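PDB 3C7T: ecdysteroid-phosphate phosphatase from Bombyx mori, which removes phosphate from ecdysteroid 22-phosphates to release the active moulting hormones, and also has protein tyrosine phosphatase activity. Local coordinates for residues W65-Q69 against E95-F100; K150-E154 against V171-A176; L196-V200 against A229-M233. One frame throughout, in Å; residues are numbered along the deposited sequence.

Contact 1: residues W65-Q69 against E95-F100; sequences WFQAQ and ETAQGF
The indole of Trp65 has one face turned to the backbone oxygen of Glu95, which lies 3.9 Å above the ring plane, nearer the ring's border than its middle. At its edge, near the ring plane, sits CG of Gln98. Glu95 OE2 and a water also lie in plane at the edge. The water accepts a bond from Trp65 NE1 at 2.9 Å and gives a weak one to Glu95 OE2. The carboxylate plane is turned 68° from the indole, and its OE1 is held by Leu60 N. CB of Glu95 touches CZ2 of Trp65 at 3.7 Å. The six-membered ring reaches on to Gly99 N because CG of Trp65 stands beside its own backbone N, chi1 -81°.

Helices 62-77 and 91-104 pack side by side in the histidine phosphatase domain; the axes of 65-69 and 95-100 come within 7.4 Å and cross at -48°. The small residues Ala68 and Gly99 are consistent with so close an approach. Ala68 CB and Trp65 O crowd the side of Gly99 where a CB would lie. The backbones meet through two CA-H...O contacts, Phe100 CA to Ala68 O at 3.4 Å and Gln69 CA to Gly99 O at 3.4 Å. CB of Ala68 also packs on CG2 of Thr96 at 3.6 Å. The hydroxyl of Thr96 binds Arg92 O and Gly13 N, and its side chain touches His12, the residue phosphorylated in catalysis.

Contact 2: residues K150-E154 against V171-A176; sequences KPYVE and VAMQAA
Tyr152 and Ala175 make a CH-pi contact. The methyl CB of Ala175 lies over the centre of the Tyr152 ring, 3.5 Å from the centroid and only 8° off the ring normal. The ring thus lies flat against the helix surface. CG of Tyr152 is anti to the carbonyl carbon, chi1 -62°, which lays the ring along the helix toward Ala176.

The remaining apolar contacts are looser. CE2 of Tyr152 approaches CB of Ala176 at 4.2 Å. CG2 of Val153 reaches CG1 of Val171 at 4.1 Å and CB of Ala172 at 4.4 Å. The small side chains of Ala172, Ala175 and Ala176 let the flat ring come close to the helix backbone, so that CD2 of Tyr152 is 3.7 Å from the carbonyl oxygen of Ala172.

No hydrogen bond joins the two segments. The polar bonds go to residues nearby: the hydroxyl of Tyr152 binds Asp179 OD2, and the backbone N atoms of Tyr152 and Val153 bind the two carboxylate oxygens of Glu115. A leucine in place of Tyr152, with no ring and no hydroxyl, would probably leave the Ala175 methyl without a face to sit on and Asp179 without this partner.

The contact lays Tyr152 and Val153, from the loop between helices 135-140 and 162-179, against one side of the latter. Ala176 also touches Phe189 of strand 187-191, while Met173 faces away from the loop, onto that same residue and helix 193-204.

Contact 3: residues L196-V200 against A229-M233; sequences LDQMV and ALGAM
Leu196 packs closely on the start of the strand at Gly231. Its CD2 lies 3.8 Å from Gly231 N and also meets the carbonyl oxygen of Ala229. Leu196 CG crowds the side of Gly231 where a CB would lie. Next along the helix, Met199 ends in a bent chain, chi3 66°, which brings CE against the strand backbone, 3.9 Å from Gly231 C. The same methyl touches CG of Met233 at 3.9 Å, and the two methionine chains run antiparallel as they pass. The sulfur of Met233 closes in on Val200 CA at 3.6 Å.

Between side chains alone the fit is looser, with Leu196 CD2 to Ala229 CB at 4.1 Å and Val200 CG2 to Met233 SD at 4.3 Å. All the touching residues are buried, so neither end is a solvent side. Phe256 of the second subunit packs on Leu196 and Ala229, and Leu261 of that subunit on Val200.

Helix 193-204 covers a face of the central mixed sheet of the histidine phosphatase fold. Its segment 196-200 runs nearly parallel to residues 230-233, 6° between them. Ala229 is backbone-bonded to Arg11, a probable active-site residue on the adjoining antiparallel strand 5-11, which Leu196 and Met199 also touch.

How the contacts relate
From the N terminus, strand 5-11 enters the central sheet first. Contact 1 then closes the loop from helix 62-77 through strand 84-87 to helix 91-104. Contact 2 follows, bringing the loop of 150-154 back onto helix 162-179. Contact 3 comes last and joins helix 193-204 to strand 230-235 over a mostly irregular connection. The three are in series, and none nests in or crosses another. Contacts 2 and 3 meet where Met173 SD packs on Met199 N, 3.5 Å apart. Contact 1 stands apart, its centre about 17 Å from that of contact 3, yet both reach the second subunit.

Contact 1: residues W65-Q69 against E95-F100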
ATOM      1  N   TRP A  65       4.812   5.074  -3.142  1.00 17.94           N
ATOM      2  CA  TRP A  65       4.499   5.027  -4.578  1.00 17.53           C
ATOM      3  C   TRP A  65       3.042   4.651  -4.833  1.00 17.58           C
ATOM      4  O   TRP A  65       2.379   5.292  -5.638  1.00 16.74           O
ATOM      5  CB  TRP A  65       5.391   4.014  -5.274  1.00 19.75           C
ATOM      6  CG  TRP A  65       6.728   4.550  -5.585  1.00 20.45           C
ATOM      7  CD1 TRP A  65       7.810   4.598  -4.747  1.00 22.88           C
ATOM      8  CD2 TRP A  65       7.152   5.106  -6.834  1.00 22.61           C
ATOM      9  NE1 TRP A  65       8.899   5.152  -5.417  1.00 22.45           N
ATOM     10  CE2 TRP A  65       8.513   5.462  -6.694  1.00 22.50           C
ATOM     11  CE3 TRP A  65       6.512   5.317  -8.078  1.00 21.93           C
ATOM     12  CZ2 TRP A  65       9.255   6.043  -7.747  1.00 22.04           C
ATOM     13  CZ3 TRP A  65       7.250   5.886  -9.126  1.00 22.71           C
ATOM     14  CH2 TRP A  65       8.608   6.232  -8.949  1.00 22.78           C
ATOM     15  N   PHE A  66       2.557   3.622  -4.141  1.00 15.75           N
ATOM     16  CA  PHE A  66       1.171   3.128  -4.325  1.00 16.48           C
ATOM     17  C   PHE A  66       0.121   4.165  -3.925  1.00 16.03           C
ATOM     18  O   PHE A  66      -0.874   4.376  -4.617  1.00 16.25           O
ATOM     19  CB  PHE A  66       1.000   1.851  -3.500  1.00 16.76           C
ATOM     20  CG  PHE A  66      -0.311   1.167  -3.702  1.00 18.45           C
ATOM     21  CD1 PHE A  66      -0.643   0.598  -4.925  1.00 21.86           C
ATOM     22  CD2 PHE A  66      -1.214   1.075  -2.649  1.00 19.26           C
ATOM     23  CE1 PHE A  66      -1.887  -0.061  -5.095  1.00 21.04           C
ATOM     24  CE2 PHE A  66      -2.456   0.412  -2.805  1.00 20.63           C
ATOM     25  CZ  PHE A  66      -2.786  -0.141  -4.042  1.00 22.42           C
ATOM     26  N   GLN A  67       0.357   4.854  -2.806  1.00 16.01           N
ATOM     27  CA  GLN A  67      -0.499   5.989  -2.406  1.00 15.16           C
ATOM     28  C   GLN A  67      -0.595   7.055  -3.483  1.00 15.63           C
ATOM     29  O   GLN A  67      -1.695   7.540  -3.782  1.00 15.86           O
ATOM     30  CB  GLN A  67       0.042   6.624  -1.108  1.00 14.96           C
ATOM     31  CG  GLN A  67      -0.066   5.676   0.091  1.00 15.77           C
ATOM     32  CD  GLN A  67       0.671   6.171   1.360  1.00 17.56           C
ATOM     33  OE1 GLN A  67       1.648   6.940   1.275  1.00 16.13           O
ATOM     34  NE2 GLN A  67       0.244   5.671   2.552  1.00 18.28           N
ATOM     35  N   ALA A  68       0.540   7.399  -4.084  1.00 15.66           N
ATOM     36  CA  ALA A  68       0.551   8.436  -5.154  1.00 16.32           C
ATOM     37  C   ALA A  68      -0.204   7.917  -6.377  1.00 16.16           C
ATOM     38  O   ALA A  68      -0.956   8.643  -7.024  1.00 16.69           O
ATOM     39  CB  ALA A  68       1.986   8.788  -5.505  1.00 15.08           C
ATOM     40  N   GLN A  69       0.002   6.645  -6.688  1.00 17.32           N
ATOM     41  CA  GLN A  69      -0.686   5.997  -7.809  1.00 18.11           C
ATOM     42  C   GLN A  69      -2.195   6.001  -7.634  1.00 17.97           C
ATOM     43  O   GLN A  69      -2.919   6.260  -8.579  1.00 17.31           O
ATOM     44  CB  GLN A  69      -0.195   4.574  -7.978  1.00 19.38           C
ATOM     45  CG  GLN A  69       1.217   4.516  -8.484  1.00 23.79           C
ATOM     46  CD  GLN A  69       1.906   3.175  -8.243  1.00 29.44           C
ATOM     47  OE1 GLN A  69       1.275   2.180  -7.862  1.00 34.46           O
ATOM     48  NE2 GLN A  69       3.210   3.151  -8.467  1.00 31.09           N
ATOM     49  N   GLU A  95       9.344  11.473  -6.694  1.00 18.96           N
ATOM     50  CA  GLU A  95       8.787  10.130  -6.821  1.00 19.53           C
ATOM     51  C   GLU A  95       7.281  10.120  -6.670  1.00 18.84           C
ATOM     52  O   GLU A  95       6.618   9.361  -7.363  1.00 19.24           O
ATOM     53  CB  GLU A  95       9.434   9.162  -5.837  1.00 19.92           C
ATOM     54  CG  GLU A  95      10.923   8.910  -6.109  1.00 21.78           C
ATOM     55  CD  GLU A  95      11.503   7.843  -5.165  1.00 27.85           C
ATOM     56  OE1 GLU A  95      11.213   7.889  -3.948  1.00 29.83           O
ATOM     57  OE2 GLU A  95      12.262   6.965  -5.631  1.00 32.71           O
ATOM     58  N   THR A  96       6.730  10.977  -5.810  1.00 17.75           N
ATOM     59  CA  THR A  96       5.277  11.057  -5.697  1.00 17.47           C
ATOM     60  C   THR A  96       4.697  11.521  -7.040  1.00 17.49           C
ATOM     61  O   THR A  96       3.666  11.013  -7.507  1.00 17.00           O
ATOM     62  CB  THR A  96       4.860  11.958  -4.554  1.00 18.23           C
ATOM     63  OG1 THR A  96       5.442  11.437  -3.350  1.00 14.77           O
ATOM     64  CG2 THR A  96       3.285  12.006  -4.410  1.00 19.15           C
ATOM     65  N   ALA A  97       5.378  12.478  -7.654  1.00 17.88           N
ATOM     66  CA  ALA A  97       4.926  13.015  -8.944  1.00 17.43           C
ATOM     67  C   ALA A  97       4.885  11.906  -9.990  1.00 18.52           C
ATOM     68  O   ALA A  97       3.917  11.812 -10.767  1.00 18.14           O
ATOM     69  CB  ALA A  97       5.851  14.171  -9.379  1.00 17.54           C
ATOM     70  N   GLN A  98       5.930  11.075 -10.031  1.00 18.40           N
ATOM     71  CA  GLN A  98       5.935   9.974 -10.983  1.00 19.34           C
ATOM     72  C   GLN A  98       4.839   8.946 -10.688  1.00 18.50           C
ATOM     73  O   GLN A  98       4.149   8.526 -11.607  1.00 17.94           O
ATOM     74  CB  GLN A  98       7.300   9.284 -11.059  1.00 19.55           C
ATOM     75  CG  GLN A  98       7.392   8.260 -12.205  1.00 21.01           C
ATOM     76  CD  GLN A  98       7.169   8.903 -13.556  1.00 21.81           C
ATOM     77  OE1 GLN A  98       7.796   9.914 -13.879  1.00 24.39           O
ATOM     78  NE2 GLN A  98       6.261   8.333 -14.351  1.00 24.44           N
ATOM     79  N   GLY A  99       4.677   8.539  -9.420  1.00 18.01           N
ATOM     80  CA  GLY A  99       3.585   7.615  -9.064  1.00 17.47           C
ATOM     81  C   GLY A  99       2.236   8.196  -9.459  1.00 17.32           C
ATOM     82  O   GLY A  99       1.394   7.509 -10.046  1.00 18.06           O
ATOM     83  N   PHE A 100       2.049   9.489  -9.207  1.00 16.03           N
ATOM     84  CA  PHE A 100       0.799  10.151  -9.564  1.00 17.06           C
ATOM     85  C   PHE A 100       0.552  10.026 -11.087  1.00 17.91           C
ATOM     86  O   PHE A 100      -0.532   9.617 -11.552  1.00 17.35           O
ATOM     87  CB  PHE A 100       0.856  11.626  -9.125  1.00 17.17           C
ATOM     88  CG  PHE A 100      -0.297  12.439  -9.610  1.00 17.43           C
ATOM     89  CD1 PHE A 100      -1.533  12.371  -8.967  1.00 20.06           C
ATOM     90  CD2 PHE A 100      -0.146  13.311 -10.697  1.00 19.91           C
ATOM     91  CE1 PHE A 100      -2.609  13.113  -9.415  1.00 22.30           C
ATOM     92  CE2 PHE A 100      -1.222  14.069 -11.142  1.00 19.62           C
ATOM     93  CZ  PHE A 100      -2.454  13.966 -10.492  1.00 18.66           C
TER
HETATM   94  O   HOH W   1      11.269   4.830  -3.780  1.00 28.44           O

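Contact 2: residues K150-E154 against V171-A176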
ATOM      1  N   LYS A 150      13.235  25.574 -16.680  1.00 32.81           N
ATOM      2  CA  LYS A 150      14.011  26.595 -15.969  1.00 33.44           C
ATOM      3  C   LYS A 150      13.200  27.096 -14.761  1.00 33.00           C
ATOM      4  O   LYS A 150      12.161  27.735 -14.936  1.00 32.54           O
ATOM      5  CB  LYS A 150      14.426  27.731 -16.920  1.00 34.41           C
ATOM      6  CG  LYS A 150      15.513  27.315 -17.940  1.00 36.83           C
ATOM      7  CD  LYS A 150      15.480  28.145 -19.223  1.00 40.55           C
ATOM      8  CE  LYS A 150      16.250  27.470 -20.373  1.00 41.62           C
ATOM      9  NZ  LYS A 150      15.566  26.235 -20.912  1.00 42.09           N
ATOM     10  N   PRO A 151      13.645  26.750 -13.531  1.00 33.04           N
ATOM     11  CA  PRO A 151      12.882  27.017 -12.306  1.00 32.71           C
ATOM     12  C   PRO A 151      12.640  28.489 -12.018  1.00 32.45           C
ATOM     13  O   PRO A 151      13.490  29.327 -12.327  1.00 31.82           O
ATOM     14  CB  PRO A 151      13.762  26.423 -11.195  1.00 32.81           C
ATOM     15  CG  PRO A 151      14.662  25.469 -11.882  1.00 33.69           C
ATOM     16  CD  PRO A 151      14.908  26.054 -13.236  1.00 33.52           C
ATOM     17  N   TYR A 152      11.492  28.786 -11.409  1.00 32.17           N
ATOM     18  CA  TYR A 152      11.170  30.146 -10.975  1.00 32.33           C
ATOM     19  C   TYR A 152      12.042  30.644  -9.838  1.00 33.07           C
ATOM     20  O   TYR A 152      12.309  31.846  -9.733  1.00 32.12           O
ATOM     21  CB  TYR A 152       9.702  30.262 -10.570  1.00 31.73           C
ATOM     22  CG  TYR A 152       8.751  29.973 -11.692  1.00 31.70           C
ATOM     23  CD1 TYR A 152       8.733  30.775 -12.844  1.00 32.46           C
ATOM     24  CD2 TYR A 152       7.860  28.907 -11.615  1.00 31.34           C
ATOM     25  CE1 TYR A 152       7.850  30.501 -13.893  1.00 32.91           C
ATOM     26  CE2 TYR A 152       6.978  28.634 -12.648  1.00 31.11           C
ATOM     27  CZ  TYR A 152       6.976  29.439 -13.778  1.00 32.13           C
ATOM     28  OH  TYR A 152       6.109  29.168 -14.785  1.00 33.71           O
ATOM     29  N   VAL A 153      12.459  29.715  -8.984  1.00 33.96           N
ATOM     30  CA  VAL A 153      13.242  30.028  -7.800  1.00 35.52           C
ATOM     31  C   VAL A 153      14.531  29.228  -7.813  1.00 37.10           C
ATOM     32  O   VAL A 153      14.532  28.009  -7.986  1.00 36.56           O
ATOM     33  CB  VAL A 153      12.462  29.762  -6.478  1.00 34.76           C
ATOM     34  CG1 VAL A 153      13.380  29.872  -5.281  1.00 34.27           C
ATOM     35  CG2 VAL A 153      11.285  30.730  -6.334  1.00 34.54           C
ATOM     36  N   GLU A 154      15.625  29.963  -7.661  1.00 39.15           N
ATOM     37  CA  GLU A 154      16.936  29.420  -7.412  1.00 41.76           C
ATOM     38  C   GLU A 154      17.051  29.404  -5.898  1.00 42.47           C
ATOM     39  O   GLU A 154      16.741  30.403  -5.238  1.00 43.21           O
ATOM     40  CB  GLU A 154      17.977  30.369  -8.023  1.00 42.20           C
ATOM     41  CG  GLU A 154      19.413  30.180  -7.535  1.00 45.55           C
ATOM     42  CD  GLU A 154      20.220  29.271  -8.443  1.00 50.26           C
ATOM     43  OE1 GLU A 154      20.580  29.710  -9.565  1.00 50.81           O
ATOM     44  OE2 GLU A 154      20.489  28.116  -8.027  1.00 52.42           O
ATOM     45  N   VAL A 171       5.929  32.972  -4.985  1.00 26.25           N
ATOM     46  CA  VAL A 171       6.521  33.354  -6.280  1.00 25.95           C
ATOM     47  C   VAL A 171       6.379  32.205  -7.275  1.00 25.92           C
ATOM     48  O   VAL A 171       5.888  32.413  -8.385  1.00 25.49           O
ATOM     49  CB  VAL A 171       8.010  33.810  -6.135  1.00 26.16           C
ATOM     50  CG1 VAL A 171       8.754  33.789  -7.462  1.00 26.26           C
ATOM     51  CG2 VAL A 171       8.074  35.193  -5.544  1.00 25.44           C
ATOM     52  N   ALA A 172       6.765  30.994  -6.858  1.00 25.24           N
ATOM     53  CA  ALA A 172       6.730  29.832  -7.750  1.00 25.11           C
ATOM     54  C   ALA A 172       5.297  29.456  -8.124  1.00 25.09           C
ATOM     55  O   ALA A 172       5.007  29.219  -9.293  1.00 25.52           O
ATOM     56  CB  ALA A 172       7.462  28.641  -7.124  1.00 25.15           C
ATOM     57  N   MET A 173       4.402  29.428  -7.140  1.00 24.95           N
ATOM     58  CA  MET A 173       3.026  28.993  -7.371  1.00 25.44           C
ATOM     59  C   MET A 173       2.218  29.993  -8.186  1.00 25.27           C
ATOM     60  O   MET A 173       1.438  29.599  -9.054  1.00 25.07           O
ATOM     61  CB  MET A 173       2.323  28.704  -6.058  1.00 25.87           C
ATOM     62  CG  MET A 173       2.782  27.401  -5.408  1.00 26.69           C
ATOM     63  SD  MET A 173       1.963  27.128  -3.819  1.00 27.34           S
ATOM     64  CE  MET A 173       2.409  25.412  -3.481  1.00 25.12           C
ATOM     65  N   GLN A 174       2.407  31.281  -7.919  1.00 25.64           N
ATOM     66  CA  GLN A 174       1.732  32.303  -8.738  1.00 26.56           C
ATOM     67  C   GLN A 174       2.288  32.352 -10.151  1.00 27.06           C
ATOM     68  O   GLN A 174       1.530  32.458 -11.118  1.00 27.33           O
ATOM     69  CB  GLN A 174       1.810  33.668  -8.075  1.00 26.97           C
ATOM     70  CG  GLN A 174       1.093  33.731  -6.722  1.00 27.21           C
ATOM     71  CD  GLN A 174       0.992  35.153  -6.189  1.00 28.12           C
ATOM     72  OE1 GLN A 174       1.786  36.029  -6.561  1.00 29.94           O
ATOM     73  NE2 GLN A 174       0.018  35.391  -5.321  1.00 26.32           N
ATOM     74  N   ALA A 175       3.609  32.273 -10.279  1.00 27.58           N
ATOM     75  CA  ALA A 175       4.218  32.204 -11.604  1.00 27.61           C
ATOM     76  C   ALA A 175       3.650  31.036 -12.417  1.00 27.76           C
ATOM     77  O   ALA A 175       3.246  31.226 -13.562  1.00 27.30           O
ATOM     78  CB  ALA A 175       5.731  32.136 -11.518  1.00 27.98           C
ATOM     79  N   ALA A 176       3.585  29.845 -11.812  1.00 27.57           N
ATOM     80  CA  ALA A 176       3.053  28.656 -12.483  1.00 27.82           C
ATOM     81  C   ALA A 176       1.617  28.847 -12.932  1.00 27.95           C
ATOM     82  O   ALA A 176       1.263  28.441 -14.037  1.00 28.51           O
ATOM     83  CB  ALA A 176       3.158  27.407 -11.574  1.00 27.97           C
TER

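Contact 3: residues L196-V200 against A229-M233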
ATOM      1  N   LEU A 196      -0.091  22.448   0.668  1.00 22.26           N
ATOM      2  CA  LEU A 196      -1.531  22.623   0.529  1.00 23.46           C
ATOM      3  C   LEU A 196      -1.964  24.011   1.003  1.00 24.10           C
ATOM      4  O   LEU A 196      -2.644  24.731   0.260  1.00 24.67           O
ATOM      5  CB  LEU A 196      -2.309  21.513   1.251  1.00 22.71           C
ATOM      6  CG  LEU A 196      -2.418  20.172   0.498  1.00 23.85           C
ATOM      7  CD1 LEU A 196      -1.065  19.466   0.297  1.00 24.71           C
ATOM      8  CD2 LEU A 196      -3.385  19.240   1.247  1.00 21.59           C
ATOM      9  N   ASP A 197      -1.550  24.399   2.213  1.00 24.87           N
ATOM     10  CA  ASP A 197      -1.790  25.772   2.710  1.00 26.45           C
ATOM     11  C   ASP A 197      -1.078  26.861   1.882  1.00 25.64           C
ATOM     12  O   ASP A 197      -1.615  27.963   1.706  1.00 26.21           O
ATOM     13  CB  ASP A 197      -1.405  25.907   4.183  1.00 27.39           C
ATOM     14  CG  ASP A 197      -2.529  25.489   5.125  1.00 31.98           C
ATOM     15  OD1 ASP A 197      -3.620  25.105   4.645  1.00 36.26           O
ATOM     16  OD2 ASP A 197      -2.323  25.567   6.362  1.00 38.46           O
ATOM     17  N   GLN A 198       0.108  26.559   1.354  1.00 25.11           N
ATOM     18  CA  GLN A 198       0.796  27.509   0.450  1.00 25.20           C
ATOM     19  C   GLN A 198       0.005  27.779  -0.837  1.00 25.18           C
ATOM     20  O   GLN A 198      -0.093  28.937  -1.330  1.00 23.66           O
ATOM     21  CB  GLN A 198       2.191  27.014   0.091  1.00 24.91           C
ATOM     22  CG  GLN A 198       3.177  27.098   1.225  1.00 25.67           C
ATOM     23  CD  GLN A 198       4.518  26.589   0.805  1.00 27.33           C
ATOM     24  OE1 GLN A 198       4.729  25.379   0.691  1.00 26.39           O
ATOM     25  NE2 GLN A 198       5.434  27.507   0.543  1.00 25.61           N
ATOM     26  N   MET A 199      -0.581  26.722  -1.390  1.00 24.97           N
ATOM     27  CA  MET A 199      -1.370  26.862  -2.613  1.00 25.83           C
ATOM     28  C   MET A 199      -2.601  27.722  -2.393  1.00 26.42           C
ATOM     29  O   MET A 199      -2.893  28.606  -3.214  1.00 26.72           O
ATOM     30  CB  MET A 199      -1.796  25.500  -3.172  1.00 26.11           C
ATOM     31  CG  MET A 199      -2.814  25.632  -4.288  1.00 28.02           C
ATOM     32  SD  MET A 199      -3.676  24.124  -4.752  1.00 32.92           S
ATOM     33  CE  MET A 199      -4.650  23.759  -3.288  1.00 32.21           C
ATOM     34  N   VAL A 200      -3.321  27.457  -1.309  1.00 26.42           N
ATOM     35  CA  VAL A 200      -4.512  28.227  -0.953  1.00 27.09           C
ATOM     36  C   VAL A 200      -4.132  29.698  -0.765  1.00 27.06           C
ATOM     37  O   VAL A 200      -4.755  30.585  -1.349  1.00 28.02           O
ATOM     38  CB  VAL A 200      -5.191  27.695   0.333  1.00 27.84           C
ATOM     39  CG1 VAL A 200      -6.331  28.637   0.782  1.00 27.35           C
ATOM     40  CG2 VAL A 200      -5.697  26.264   0.132  1.00 27.88           C
ATOM     41  N   ALA A 229      -2.208  13.567   1.026  1.00 18.68           N
ATOM     42  CA  ALA A 229      -3.356  14.465   1.191  1.00 18.74           C
ATOM     43  C   ALA A 229      -3.450  15.376  -0.044  1.00 18.93           C
ATOM     44  O   ALA A 229      -2.453  15.939  -0.493  1.00 18.12           O
ATOM     45  CB  ALA A 229      -3.228  15.284   2.419  1.00 19.89           C
ATOM     46  N   LEU A 230      -4.661  15.491  -0.571  1.00 19.51           N
ATOM     47  CA  LEU A 230      -4.907  16.223  -1.799  1.00 19.13           C
ATOM     48  C   LEU A 230      -5.805  17.416  -1.512  1.00 19.98           C
ATOM     49  O   LEU A 230      -6.890  17.290  -0.927  1.00 19.86           O
ATOM     50  CB  LEU A 230      -5.565  15.308  -2.846  1.00 20.15           C
ATOM     51  CG  LEU A 230      -5.880  15.931  -4.203  1.00 20.31           C
ATOM     52  CD1 LEU A 230      -4.630  16.271  -5.029  1.00 20.76           C
ATOM     53  CD2 LEU A 230      -6.809  15.020  -5.013  1.00 21.68           C
ATOM     54  N   GLY A 231      -5.312  18.583  -1.911  1.00 20.82           N
ATOM     55  CA  GLY A 231      -6.077  19.810  -1.818  1.00 21.50           C
ATOM     56  C   GLY A 231      -6.436  20.279  -3.209  1.00 21.58           C
ATOM     57  O   GLY A 231      -5.678  20.034  -4.176  1.00 19.97           O
ATOM     58  N   ALA A 232      -7.590  20.952  -3.313  1.00 22.77           N
ATOM     59  CA  ALA A 232      -8.105  21.439  -4.601  1.00 23.84           C
ATOM     60  C   ALA A 232      -8.642  22.875  -4.589  1.00 25.24           C
ATOM     61  O   ALA A 232      -9.328  23.310  -3.648  1.00 25.07           O
ATOM     62  CB  ALA A 232      -9.200  20.493  -5.125  1.00 23.91           C
ATOM     63  N   MET A 233      -8.301  23.594  -5.658  1.00 26.82           N
ATOM     64  CA  MET A 233      -8.906  24.884  -5.978  1.00 28.05           C
ATOM     65  C   MET A 233      -9.374  24.888  -7.424  1.00 28.68           C
ATOM     66  O   MET A 233      -8.796  24.214  -8.289  1.00 28.21           O
ATOM     67  CB  MET A 233      -7.920  26.013  -5.720  1.00 28.12           C
ATOM     68  CG  MET A 233      -7.545  26.114  -4.249  1.00 30.77           C
ATOM     69  SD  MET A 233      -6.588  27.558  -3.847  1.00 37.02           S
ATOM     70  CE  MET A 233      -7.892  28.777  -3.651  1.00 35.21           C
TER